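Local coordinates for protein polysialic acid O-acetyltransferase (Escherichia coli, PDB 3JQY) that transfers acetyl groups from acetyl-CoA to O7 or O9 of sialic acid residues in long capsular polysialic acid chains, at residues N84-I88 / S104-I108; E71-V77 / S92-I98; I166-V170 / D232-Y238; H131-I135 / I219-T223. All coordinates share one frame; numbering follows the deposited sequence.

Interaction 1 of 4, residues N84-I88 / S104-I108; sequences NYVRI and SKVII
Tyr85 and Ile107 meet on the partly exposed face of two parallel strands. The CD1 methyl of Ile107 is a bump at the edge of the Tyr85 ring, near its plane, 3.3 Å from CE2. Chi1 of -50° sets CG1 of Ile107 beside its own backbone N, and the next torsion turns CD1 back toward strand 85-88. CD1 of Ile107 also fills the notch between the Tyr85 ring and Arg87, 3.8 Å from CB of Arg87. Ile107 has a second deposited conformer, so this fit describes one of two states. Arg87 runs on fully extended, and its guanidinium pairs with Glu67.

These strands are successive rungs of the left-handed parallel beta-helix of hexapeptide-repeat acyltransferases. Their directions differ by only 2°. Tyr85 N, Val106 N, Arg87 N and Ile108 N donate the ladder bonds across the gap.

The other face looks into the helix interior. Val86 and Val106 lie side by side there, and CG2 of Val86 sits 4.1 Å from CB of Val106. Two residues on, Ile88 and Ile108 make the next, looser pair, with CG1 of Ile88 facing CD1 of Ile108.

At the start of the rungs, OD1 of Asn84 accepts from Ser104 N at 2.7 Å. The bond is nearly straight at 168°, with the donor tilted from the carbonyl plane. ND2 of Asn84 donates to Arg80 O.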
loop_
_atom_site.group_PDB
_atom_site.type_symbol
_atom_site.label_atom_id
_atom_site.label_comp_id
_atom_site.label_asym_id
_atom_site.label_seq_id
_atom_site.Cartn_x
_atom_site.Cartn_y
_atom_site.Cartn_z
ATOM N N ASN B 84 13.345 10.868 25.928
ATOM C CA ASN B 84 12.718 11.212 24.652
ATOM C C ASN B 84 12.045 12.576 24.723
ATOM O O ASN B 84 11.705 13.049 25.807
ATOM C CB ASN B 84 11.652 10.173 24.277
ATOM C CG ASN B 84 12.223 8.775 24.123
ATOM O OD1 ASN B 84 12.899 8.476 23.147
ATOM N ND2 ASN B 84 11.923 7.909 25.076
ATOM N N TYR B 85 11.828 13.189 23.560
ATOM C CA TYR B 85 11.299 14.551 23.471
ATOM C C TYR B 85 10.438 14.640 22.222
ATOM O O TYR B 85 10.888 14.296 21.130
ATOM C CB TYR B 85 12.463 15.539 23.362
ATOM C CG TYR B 85 12.095 17.002 23.204
ATOM C CD1 TYR B 85 11.835 17.802 24.312
ATOM C CD2 TYR B 85 12.042 17.591 21.944
ATOM C CE1 TYR B 85 11.519 19.147 24.168
ATOM C CE2 TYR B 85 11.728 18.934 21.791
ATOM C CZ TYR B 85 11.466 19.704 22.901
ATOM O OH TYR B 85 11.153 21.034 22.733
ATOM N N VAL B 86 9.192 15.066 22.391
ATOM C CA VAL B 86 8.294 15.293 21.262
ATOM C C VAL B 86 7.691 16.687 21.412
ATOM O O VAL B 86 7.136 17.023 22.465
ATOM C CB VAL B 86 7.158 14.243 21.207
ATOM C CG1 VAL B 86 6.174 14.553 20.072
ATOM C CG2 VAL B 86 7.731 12.833 21.042
ATOM N N ARG B 87 7.816 17.504 20.369
ATOM C CA ARG B 87 7.254 18.846 20.403
ATOM C C ARG B 87 6.445 19.098 19.151
ATOM O O ARG B 87 6.947 18.950 18.029
ATOM C CB ARG B 87 8.343 19.911 20.517
ATOM C CG ARG B 87 7.798 21.337 20.531
ATOM C CD ARG B 87 8.933 22.371 20.595
ATOM N NE ARG B 87 8.424 23.746 20.594
ATOM C CZ ARG B 87 9.192 24.834 20.612
ATOM N NH1 ARG B 87 10.514 24.718 20.629
ATOM N NH2 ARG B 87 8.637 26.043 20.608
ATOM N N ILE B 88 5.191 19.479 19.351
ATOM C CA ILE B 88 4.301 19.775 18.243
ATOM C C ILE B 88 3.963 21.261 18.267
ATOM O O ILE B 88 3.330 21.747 19.200
ATOM C CB ILE B 88 3.033 18.919 18.317
ATOM C CG1 ILE B 88 3.405 17.431 18.311
ATOM C CG2 ILE B 88 2.091 19.249 17.164
ATOM C CD1 ILE B 88 2.223 16.492 18.382
ATOM N N SER B 104 14.892 9.487 21.609
ATOM C CA SER B 104 14.641 10.088 20.307
ATOM C C SER B 104 13.965 11.452 20.459
ATOM O O SER B 104 13.350 11.740 21.485
ATOM C CB SER B 104 13.759 9.167 19.462
ATOM O OG SER B 104 14.427 7.948 19.170
ATOM N N LYS B 105 14.091 12.280 19.426
ATOM C CA LYS B 105 13.407 13.567 19.357
ATOM C C LYS B 105 12.511 13.597 18.126
ATOM O O LYS B 105 12.942 13.265 17.030
ATOM C CB LYS B 105 14.416 14.712 19.272
ATOM C CG LYS B 105 15.345 14.833 20.463
ATOM C CD LYS B 105 16.187 16.104 20.346
ATOM C CE LYS B 105 17.486 15.995 21.130
ATOM N NZ LYS B 105 17.255 15.828 22.591
ATOM N N VAL B 106 11.257 13.983 18.309
ATOM C CA VAL B 106 10.342 14.108 17.182
ATOM C C VAL B 106 9.771 15.510 17.265
ATOM O O VAL B 106 9.211 15.889 18.286
ATOM C CB VAL B 106 9.219 13.064 17.228
ATOM C CG1 VAL B 106 8.235 13.274 16.077
ATOM C CG2 VAL B 106 9.811 11.648 17.167
ATOM N N ILE B 107 9.949 16.283 16.201
ATOM C CA ILE B 107 9.504 17.670 16.169
ATOM C C ILE B 107 8.643 17.900 14.941
ATOM O O ILE B 107 9.003 17.491 13.844
ATOM C CB ILE B 107 10.694 18.656 16.106
ATOM C CG1 ILE B 107 11.731 18.337 17.187
ATOM C CG2 ILE B 107 10.199 20.100 16.205
ATOM C CD1 ILE B 107 11.178 18.313 18.589
ATOM N N ILE B 108 7.506 18.557 15.135
ATOM C CA ILE B 108 6.608 18.883 14.038
ATOM C C ILE B 108 6.356 20.389 14.041
ATOM O O ILE B 108 5.898 20.944 15.035
ATOM C CB ILE B 108 5.299 18.114 14.184
ATOM C CG1 ILE B 108 5.588 16.603 14.145
ATOM C CG2 ILE B 108 4.313 18.526 13.092
ATOM C CD1 ILE B 108 4.384 15.735 14.408
#

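Interaction 2 of 4, residues E71-V77 / S92-I98; sequences ECRWLTV and SKIKGDI
Glu71 lies across the aliphatic chain of Lys93, with OE1 4.0 Å from CD. Its CG is anti to the backbone N (chi1 168°), and the extended chain carries the carboxylate out over that lysine. The charged ends stop short of a salt bridge: OE2 of Glu71 is 4.6 Å from NZ of Lys93. A water bridges them, giving a proton to OE2 and accepting from NZ. Another water donates to OE1 and, weakly, to Ile94 O. OE2 is also bonded to Asn49. With alanine in place of Glu71, Lys93 NZ is likely to lose its water-relayed negative partner and Asn49 its carboxylate.

On the interior face, CG2 of Ile94 touches SG of Cys72 at 3.7 Å and CD2 of Leu75 at 4.0 Å. CD1 of Leu75 reaches CD1 of Ile98.

The contact spans a corner of the left-handed beta-helix. Both segments turn here, at Arg73-Trp74 and at Gly96, and the register slips by one at a beta bulge between Cys72 and Leu75. Gly96 has a positive phi of 103°, where a CB would strike the carbonyl O of Lys95. Gly96 N reaches Trp74 O at 3.3 Å, from above the carbonyl plane.

At the corner, Arg73, hydrogen-bonded through NH1 to Asn49 O, brings NE within 4.4 Å of Lys95 NZ. Their like charges probably repel, though the nearby Glu71 carboxylate may offset part of this.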
loop_
_atom_site.group_PDB
_atom_site.type_symbol
_atom_site.label_atom_id
_atom_site.label_comp_id
_atom_site.label_asym_id
_atom_site.label_seq_id
_atom_site.Cartn_x
_atom_site.Cartn_y
_atom_site.Cartn_z
ATOM N N GLU B 71 -4.437 21.012 16.478
ATOM C CA GLU B 71 -5.556 20.090 16.433
ATOM C C GLU B 71 -5.020 18.664 16.442
ATOM O O GLU B 71 -4.340 18.253 15.507
ATOM C CB GLU B 71 -6.366 20.316 15.155
ATOM C CG GLU B 71 -7.390 19.233 14.861
ATOM C CD GLU B 71 -7.987 19.376 13.469
ATOM O OE1 GLU B 71 -7.732 18.499 12.613
ATOM O OE2 GLU B 71 -8.702 20.371 13.227
ATOM N N CYS B 72 -5.302 17.928 17.512
ATOM C CA CYS B 72 -4.921 16.526 17.609
ATOM C C CYS B 72 -6.184 15.695 17.568
ATOM O O CYS B 72 -7.064 15.867 18.409
ATOM C CB CYS B 72 -4.205 16.250 18.927
ATOM S SG CYS B 72 -2.703 17.198 19.159
ATOM N N ARG B 73 -6.280 14.810 16.583
ATOM C CA ARG B 73 -7.410 13.891 16.497
ATOM C C ARG B 73 -6.922 12.461 16.303
ATOM O O ARG B 73 -6.201 12.158 15.347
ATOM C CB ARG B 73 -8.368 14.319 15.376
ATOM C CG ARG B 73 -8.925 15.725 15.585
ATOM C CD ARG B 73 -9.703 16.223 14.377
ATOM N NE ARG B 73 -10.920 15.449 14.145
ATOM C CZ ARG B 73 -12.073 15.653 14.778
ATOM N NH1 ARG B 73 -12.176 16.605 15.699
ATOM N NH2 ARG B 73 -13.126 14.899 14.485
ATOM N N TRP B 74 -7.308 11.592 17.229
ATOM C CA TRP B 74 -6.828 10.215 17.251
ATOM C C TRP B 74 -5.309 10.156 17.183
ATOM O O TRP B 74 -4.730 9.339 16.473
ATOM C CB TRP B 74 -7.479 9.389 16.136
ATOM C CG TRP B 74 -8.918 9.164 16.417
ATOM C CD1 TRP B 74 -9.453 8.218 17.246
ATOM C CD2 TRP B 74 -10.017 9.916 15.903
ATOM N NE1 TRP B 74 -10.821 8.333 17.271
ATOM C CE2 TRP B 74 -11.193 9.367 16.454
ATOM C CE3 TRP B 74 -10.123 10.995 15.022
ATOM C CZ2 TRP B 74 -12.460 9.859 16.152
ATOM C CZ3 TRP B 74 -11.384 11.486 14.725
ATOM C CH2 TRP B 74 -12.535 10.918 15.288
ATOM N N LEU B 75 -4.672 11.041 17.938
ATOM C CA LEU B 75 -3.223 11.013 18.068
ATOM C C LEU B 75 -2.832 10.151 19.270
ATOM O O LEU B 75 -3.404 10.297 20.352
ATOM C CB LEU B 75 -2.701 12.435 18.269
ATOM C CG LEU B 75 -1.217 12.541 18.623
ATOM C CD1 LEU B 75 -0.366 12.138 17.431
ATOM C CD2 LEU B 75 -0.878 13.953 19.078
ATOM N N THR B 76 -1.866 9.255 19.070
ATOM C CA THR B 76 -1.287 8.467 20.154
ATOM C C THR B 76 0.215 8.713 20.143
ATOM O O THR B 76 0.866 8.533 19.117
ATOM C CB THR B 76 -1.541 6.954 19.978
ATOM O OG1 THR B 76 -2.950 6.703 19.911
ATOM C CG2 THR B 76 -0.946 6.162 21.152
ATOM N N VAL B 77 0.749 9.151 21.276
ATOM C CA VAL B 77 2.186 9.353 21.431
ATOM C C VAL B 77 2.693 8.377 22.478
ATOM O O VAL B 77 2.253 8.405 23.623
ATOM C CB VAL B 77 2.524 10.789 21.876
ATOM C CG1 VAL B 77 4.019 10.971 21.937
ATOM C CG2 VAL B 77 1.902 11.805 20.925
ATOM N N SER B 92 -0.635 23.497 13.987
ATOM C CA SER B 92 -0.510 22.285 13.191
ATOM C C SER B 92 -1.746 21.411 13.381
ATOM O O SER B 92 -2.538 21.629 14.297
ATOM C CB SER B 92 0.747 21.510 13.590
ATOM O OG SER B 92 0.746 21.236 14.981
ATOM N N LYS B 93 -1.905 20.416 12.517
ATOM C CA LYS B 93 -3.021 19.490 12.622
ATOM C C LYS B 93 -2.458 18.090 12.498
ATOM O O LYS B 93 -1.783 17.782 11.515
ATOM C CB LYS B 93 -4.031 19.730 11.500
ATOM C CG LYS B 93 -4.615 21.137 11.479
ATOM C CD LYS B 93 -5.756 21.215 10.478
ATOM C CE LYS B 93 -6.352 22.607 10.422
ATOM N NZ LYS B 93 -7.499 22.653 9.472
ATOM N N ILE B 94 -2.724 17.241 13.484
ATOM C CA ILE B 94 -2.070 15.937 13.517
ATOM C C ILE B 94 -3.005 14.799 13.909
ATOM O O ILE B 94 -3.950 14.973 14.692
ATOM C CB ILE B 94 -0.839 15.956 14.448
ATOM C CG1 ILE B 94 -0.066 14.639 14.339
ATOM C CG2 ILE B 94 -1.262 16.242 15.874
ATOM C CD1 ILE B 94 1.364 14.722 14.812
ATOM N N LYS B 95 -2.737 13.642 13.310
ATOM C CA LYS B 95 -3.407 12.390 13.611
ATOM C C LYS B 95 -2.330 11.308 13.567
ATOM O O LYS B 95 -1.221 11.558 13.103
ATOM C CB LYS B 95 -4.465 12.086 12.544
ATOM C CG LYS B 95 -5.429 13.235 12.294
ATOM C CD LYS B 95 -6.555 12.839 11.355
ATOM C CE LYS B 95 -7.425 14.046 11.035
ATOM N NZ LYS B 95 -8.823 13.647 10.724
ATOM N N GLY B 96 -2.649 10.109 14.044
ATOM C CA GLY B 96 -1.739 8.987 13.900
ATOM C C GLY B 96 -0.950 8.584 15.130
ATOM O O GLY B 96 -1.339 8.861 16.266
ATOM N N ASP B 97 0.169 7.910 14.888
ATOM C CA ASP B 97 0.943 7.312 15.962
ATOM C C ASP B 97 2.381 7.786 15.919
ATOM O O ASP B 97 3.069 7.599 14.918
ATOM C CB ASP B 97 0.914 5.791 15.833
ATOM C CG ASP B 97 -0.476 5.219 16.053
ATOM O OD1 ASP B 97 -1.091 4.759 15.071
ATOM O OD2 ASP B 97 -0.957 5.249 17.205
ATOM N N ILE B 98 2.837 8.383 17.015
ATOM C CA ILE B 98 4.230 8.783 17.133
ATOM C C ILE B 98 4.883 7.969 18.238
ATOM O O ILE B 98 4.460 8.033 19.387
ATOM C CB ILE B 98 4.369 10.272 17.502
ATOM C CG1 ILE B 98 3.750 11.162 16.417
ATOM C CG2 ILE B 98 5.836 10.623 17.720
ATOM C CD1 ILE B 98 3.740 12.642 16.791
HETATM O O HOH W 1 -6.109 16.526 12.939
HETATM O O HOH W 2 -9.609 21.073 10.691
HETATM O O HOH W 3 -3.584 6.862 17.023
#

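Interaction 3 of 4, residues I166-V170 / D232-Y238; sequences ISSYV and DKRCSSY
Tyr169 and Tyr238 carry this contact through their flat faces. The ring planes are nearly parallel, at 7°, with centroids 4.5 Å apart. They are slid so far that the rings barely overlap. CD2 of Tyr238 lies over the rim of the Tyr169 ring, 3.4 Å from CG. The slide leaves CB of Tyr169 above the middle of the Tyr238 ring. This is a CH-pi contact, 3.5 Å from the centroid and almost exactly on the ring normal. Chi1 of -156° turns the Tyr169 ring away from its own backbone N and toward Cys235, in the first helix turn.

Van der Waals contacts continue at both ends. OH of Tyr169 rests 3.3 Å from CA of Cys235 and also touches its CB. CB of Ser168 meets OH of Tyr238 at 3.7 Å.

The polar links are indirect. No direct hydrogen bond joins the two segments. A water at the edge of the Tyr169 ring, in its plane, donates to Tyr169 OH and to OD2 of Asp232. That same OD2 accepts from Cys235 N at 2.9 Å, so Asp232 is the N-cap of the helix. Tyr169 OH is also hydrogen-bonded to Trp220 O, and Tyr238 OH to Asp132 OD2.

A leucine in place of Tyr169 would probably lose the ring face against Tyr238 and leave the water and Trp220 O without the hydroxyl.

The contact pins the start of helix 233-245 to the loop between strands 164-166 and 171-172 of the beta-helix. Tyr169 also stacks on Trp220 of strand 218-220. Phe150 of a second subunit packs on Cys235.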
loop_
_atom_site.group_PDB
_atom_site.type_symbol
_atom_site.label_atom_id
_atom_site.label_comp_id
_atom_site.label_asym_id
_atom_site.label_seq_id
_atom_site.Cartn_x
_atom_site.Cartn_y
_atom_site.Cartn_z
ATOM N N ILE B 166 12.482 16.271 7.289
ATOM C CA ILE B 166 11.643 16.875 6.267
ATOM C C ILE B 166 11.680 18.389 6.447
ATOM O O ILE B 166 11.260 18.909 7.472
ATOM C CB ILE B 166 10.199 16.348 6.349
ATOM C CG1 ILE B 166 10.199 14.817 6.270
ATOM C CG2 ILE B 166 9.333 16.971 5.252
ATOM C CD1 ILE B 166 8.857 14.186 6.516
ATOM N N SER B 167 12.216 19.089 5.452
ATOM C CA SER B 167 12.344 20.541 5.542
ATOM C C SER B 167 10.986 21.230 5.552
ATOM O O SER B 167 9.955 20.604 5.318
ATOM C CB SER B 167 13.190 21.082 4.389
ATOM O OG SER B 167 14.534 20.639 4.498
ATOM N N SER B 168 10.995 22.533 5.807
ATOM C CA SER B 168 9.766 23.308 5.736
ATOM C C SER B 168 9.210 23.300 4.321
ATOM O O SER B 168 9.954 23.236 3.342
ATOM C CB SER B 168 10.008 24.748 6.202
ATOM O OG SER B 168 10.322 24.777 7.587
ATOM N N TYR B 169 7.888 23.364 4.231
ATOM C CA TYR B 169 7.184 23.512 2.960
ATOM C C TYR B 169 7.431 22.331 2.013
ATOM O O TYR B 169 7.794 22.506 0.847
ATOM C CB TYR B 169 7.503 24.860 2.289
ATOM C CG TYR B 169 6.412 25.288 1.333
ATOM C CD1 TYR B 169 5.135 25.547 1.799
ATOM C CD2 TYR B 169 6.651 25.399 -0.034
ATOM C CE1 TYR B 169 4.113 25.920 0.943
ATOM C CE2 TYR B 169 5.624 25.786 -0.913
ATOM C CZ TYR B 169 4.361 26.041 -0.409
ATOM O OH TYR B 169 3.329 26.413 -1.246
ATOM N N VAL B 170 7.215 21.132 2.540
ATOM C CA VAL B 170 7.259 19.911 1.746
ATOM C C VAL B 170 5.874 19.279 1.669
ATOM O O VAL B 170 5.141 19.252 2.654
ATOM C CB VAL B 170 8.267 18.899 2.333
ATOM C CG1 VAL B 170 8.127 17.539 1.662
ATOM C CG2 VAL B 170 9.684 19.436 2.165
ATOM N N ASP B 232 -0.592 32.294 -4.772
ATOM C CA ASP B 232 -0.637 31.752 -3.418
ATOM C C ASP B 232 0.418 32.400 -2.530
ATOM O O ASP B 232 1.606 32.384 -2.858
ATOM C CB ASP B 232 -0.437 30.237 -3.433
ATOM C CG ASP B 232 -0.521 29.633 -2.046
ATOM O OD1 ASP B 232 -1.647 29.485 -1.526
ATOM O OD2 ASP B 232 0.536 29.319 -1.470
ATOM N N LYS B 233 -0.016 32.965 -1.406
ATOM C CA LYS B 233 0.891 33.695 -0.517
ATOM C C LYS B 233 2.083 32.864 -0.032
ATOM O O LYS B 233 3.231 33.291 -0.170
ATOM C CB LYS B 233 0.135 34.276 0.682
ATOM C CG LYS B 233 -0.779 35.448 0.349
ATOM C CD LYS B 233 -1.334 36.077 1.620
ATOM C CE LYS B 233 -2.158 37.320 1.326
ATOM N NZ LYS B 233 -2.600 37.986 2.585
ATOM N N ARG B 234 1.814 31.691 0.537
ATOM C CA ARG B 234 2.872 30.848 1.106
ATOM C C ARG B 234 3.846 30.343 0.052
ATOM O O ARG B 234 5.063 30.333 0.265
ATOM C CB ARG B 234 2.276 29.655 1.856
ATOM C CG ARG B 234 1.873 29.966 3.279
ATOM C CD ARG B 234 1.169 28.788 3.935
ATOM N NE ARG B 234 0.590 29.160 5.224
ATOM C CZ ARG B 234 1.112 30.068 6.045
ATOM N NH1 ARG B 234 2.245 30.686 5.733
ATOM N NH2 ARG B 234 0.509 30.348 7.193
ATOM N N CYS B 235 3.304 29.910 -1.079
ATOM C CA CYS B 235 4.124 29.482 -2.203
ATOM C C CYS B 235 5.055 30.610 -2.639
ATOM O O CYS B 235 6.256 30.407 -2.812
ATOM C CB CYS B 235 3.231 29.059 -3.372
ATOM S SG CYS B 235 4.128 28.350 -4.756
ATOM N N SER B 236 4.491 31.801 -2.824
ATOM C CA SER B 236 5.277 32.960 -3.231
ATOM C C SER B 236 6.380 33.243 -2.223
ATOM O O SER B 236 7.520 33.530 -2.599
ATOM C CB SER B 236 4.383 34.193 -3.395
ATOM O OG SER B 236 3.522 34.033 -4.511
ATOM N N SER B 237 6.040 33.161 -0.941
ATOM C CA SER B 237 6.994 33.445 0.124
ATOM C C SER B 237 8.174 32.479 0.075
ATOM O O SER B 237 9.334 32.897 0.055
ATOM C CB SER B 237 6.306 33.367 1.492
ATOM O OG SER B 237 7.244 33.519 2.544
ATOM N N TYR B 238 7.878 31.184 0.053
ATOM C CA TYR B 238 8.943 30.184 -0.007
ATOM C C TYR B 238 9.723 30.252 -1.320
ATOM O O TYR B 238 10.943 30.071 -1.332
ATOM C CB TYR B 238 8.393 28.774 0.246
ATOM C CG TYR B 238 8.200 28.471 1.720
ATOM C CD1 TYR B 238 9.278 28.113 2.515
ATOM C CD2 TYR B 238 6.946 28.548 2.312
ATOM C CE1 TYR B 238 9.119 27.844 3.861
ATOM C CE2 TYR B 238 6.771 28.281 3.668
ATOM C CZ TYR B 238 7.864 27.923 4.431
ATOM O OH TYR B 238 7.708 27.655 5.768
HETATM O O HOH W 4 0.648 26.772 -0.342
#

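Interaction 4 of 4, residues H131-I135 / I219-T223; sequences HDCMI and IWART
Met134 runs between Trp220 and Arg222, joining a corner of the left-handed beta-helix to the segment that leads on from strand 218-220. Its CB starts the contact. It lies over one face of the Arg222 guanidinium, 3.5 Å from NH1, and on another side meets CH2 of Trp220 at 3.8 Å. CG is anti to the backbone N (chi1 -178°), which carries the chain along the guanidinium to 3.8 Å from NH2. SD follows over the rim of the same face and also touches CG of Arg222. The chain then bends at chi3, 68°, and brings CE back to CZ3 of Trp220 at 3.8 Å. SD itself stands oblique to the six-membered ring, 5.3 Å from its centroid, a Met-aromatic contact. His147 of a second subunit, which probably binds acetyl-CoA, also packs on Met134, so the contact borders a probable acetyl-CoA site at the subunit interface.

Arg222 bends at chi3 to lay its guanidinium against the methionine. Its NH2 is bonded to Thr113. Strand 218-220 pairs antiparallel with a strand of the second subunit, extending the sheet across the interface.

The remaining polar contacts reach the guanidinium edge. NH1 gives Cys133 O a weak hydrogen bond at 126°. A water in the guanidinium plane accepts from NH1 at 3.1 Å and donates to Asp132 O at 2.9 Å.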
loop_
_atom_site.group_PDB
_atom_site.type_symbol
_atom_site.label_atom_id
_atom_site.label_comp_id
_atom_site.label_asym_id
_atom_site.label_seq_id
_atom_site.Cartn_x
_atom_site.Cartn_y
_atom_site.Cartn_z
ATOM N N HIS B 131 8.072 23.587 9.141
ATOM C CA HIS B 131 6.833 24.347 9.148
ATOM C C HIS B 131 6.165 24.254 7.790
ATOM O O HIS B 131 6.819 23.975 6.786
ATOM C CB HIS B 131 7.111 25.820 9.468
ATOM C CG HIS B 131 8.035 26.026 10.625
ATOM N ND1 HIS B 131 7.684 25.719 11.922
ATOM C CD2 HIS B 131 9.293 26.527 10.685
ATOM C CE1 HIS B 131 8.688 26.010 12.729
ATOM N NE2 HIS B 131 9.677 26.501 12.003
ATOM N N ASP B 132 4.856 24.481 7.769
ATOM C CA ASP B 132 4.101 24.624 6.524
ATOM C C ASP B 132 4.156 23.407 5.606
ATOM O O ASP B 132 4.060 23.545 4.382
ATOM C CB ASP B 132 4.569 25.862 5.754
ATOM C CG ASP B 132 4.366 27.135 6.532
ATOM O OD1 ASP B 132 3.219 27.387 6.968
ATOM O OD2 ASP B 132 5.352 27.886 6.702
ATOM N N CYS B 133 4.283 22.218 6.183
ATOM C CA CYS B 133 4.232 21.001 5.373
ATOM C C CYS B 133 2.807 20.485 5.185
ATOM O O CYS B 133 1.917 20.746 6.003
ATOM C CB CYS B 133 5.115 19.894 5.965
ATOM S SG CYS B 133 6.891 20.225 5.828
ATOM N N MET B 134 2.601 19.768 4.086
ATOM C CA MET B 134 1.342 19.087 3.828
ATOM C C MET B 134 1.644 17.600 3.728
ATOM O O MET B 134 2.189 17.135 2.727
ATOM C CB MET B 134 0.703 19.595 2.530
ATOM C CG MET B 134 -0.658 18.960 2.218
ATOM S SD MET B 134 -1.541 19.836 0.902
ATOM C CE MET B 134 -0.506 19.457 -0.512
ATOM N N ILE B 135 1.325 16.870 4.791
ATOM C CA ILE B 135 1.551 15.431 4.839
ATOM C C ILE B 135 0.215 14.720 4.644
ATOM O O ILE B 135 -0.698 14.864 5.463
ATOM C CB ILE B 135 2.164 15.015 6.193
ATOM C CG1 ILE B 135 3.385 15.883 6.543
ATOM C CG2 ILE B 135 2.493 13.527 6.204
ATOM C CD1 ILE B 135 4.432 15.962 5.453
ATOM N N ILE B 219 8.020 23.715 -7.428
ATOM C CA ILE B 219 7.495 24.055 -6.113
ATOM C C ILE B 219 5.979 23.856 -6.174
ATOM O O ILE B 219 5.385 23.947 -7.248
ATOM C CB ILE B 219 7.848 25.505 -5.714
ATOM C CG1 ILE B 219 7.693 25.701 -4.203
ATOM C CG2 ILE B 219 7.000 26.517 -6.492
ATOM C CD1 ILE B 219 8.311 26.994 -3.685
ATOM N N TRP B 220 5.362 23.572 -5.031
ATOM C CA TRP B 220 3.929 23.257 -4.972
ATOM C C TRP B 220 3.167 24.322 -4.197
ATOM O O TRP B 220 3.768 25.155 -3.521
ATOM C CB TRP B 220 3.730 21.903 -4.280
ATOM C CG TRP B 220 4.236 21.936 -2.866
ATOM C CD1 TRP B 220 5.534 21.822 -2.459
ATOM C CD2 TRP B 220 3.458 22.144 -1.678
ATOM N NE1 TRP B 220 5.615 21.932 -1.089
ATOM C CE2 TRP B 220 4.354 22.131 -0.585
ATOM C CE3 TRP B 220 2.091 22.321 -1.431
ATOM C CZ2 TRP B 220 3.926 22.287 0.737
ATOM C CZ3 TRP B 220 1.667 22.487 -0.111
ATOM C CH2 TRP B 220 2.581 22.470 0.951
ATOM N N ALA B 221 1.840 24.289 -4.290
ATOM C CA ALA B 221 0.996 25.130 -3.450
ATOM C C ALA B 221 -0.242 24.360 -3.013
ATOM O O ALA B 221 -0.632 23.374 -3.645
ATOM C CB ALA B 221 0.601 26.411 -4.184
ATOM N N ARG B 222 -0.867 24.821 -1.935
ATOM C CA ARG B 222 -2.015 24.125 -1.373
ATOM C C ARG B 222 -3.299 24.403 -2.167
ATOM O O ARG B 222 -4.084 23.492 -2.430
ATOM C CB ARG B 222 -2.186 24.508 0.096
ATOM C CG ARG B 222 -2.944 23.489 0.929
ATOM C CD ARG B 222 -2.955 23.886 2.400
ATOM N NE ARG B 222 -1.697 23.601 3.092
ATOM C CZ ARG B 222 -1.513 22.542 3.876
ATOM N NH1 ARG B 222 -0.353 22.349 4.491
ATOM N NH2 ARG B 222 -2.502 21.674 4.048
ATOM N N THR B 223 -3.501 25.657 -2.564
ATOM C CA THR B 223 -4.713 26.050 -3.289
ATOM C C THR B 223 -4.797 25.456 -4.692
ATOM O O THR B 223 -3.873 25.594 -5.488
ATOM C CB THR B 223 -4.809 27.578 -3.461
ATOM O OG1 THR B 223 -4.148 28.240 -2.377
ATOM C CG2 THR B 223 -6.271 28.015 -3.525
HETATM O O HOH W 5 1.491 24.760 3.911
#

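How the interactions relate
The four contacts form two clusters on one left-handed beta-helix. Interactions 1 and 2 have centres 13 Å apart and alternate along the chain. Together they join successive coils on all three walls; interaction 2 rounds a corner. Their interior side chains meet: Ile108 and Ile88 pack on Ile94 and Leu75. Interactions 3 and 4 come later in the chain, also alternate, and their centres lie about 6 Å apart. They fasten strand 218-220 and helix 233-245 to the later coils. Tyr238 OH with Asp132 OD2 and Tyr169 OH with Trp220 O probably bond between them. The clusters do not touch. The first builds the coil stack, and the second fixes the C-terminal part near a neighbouring subunit.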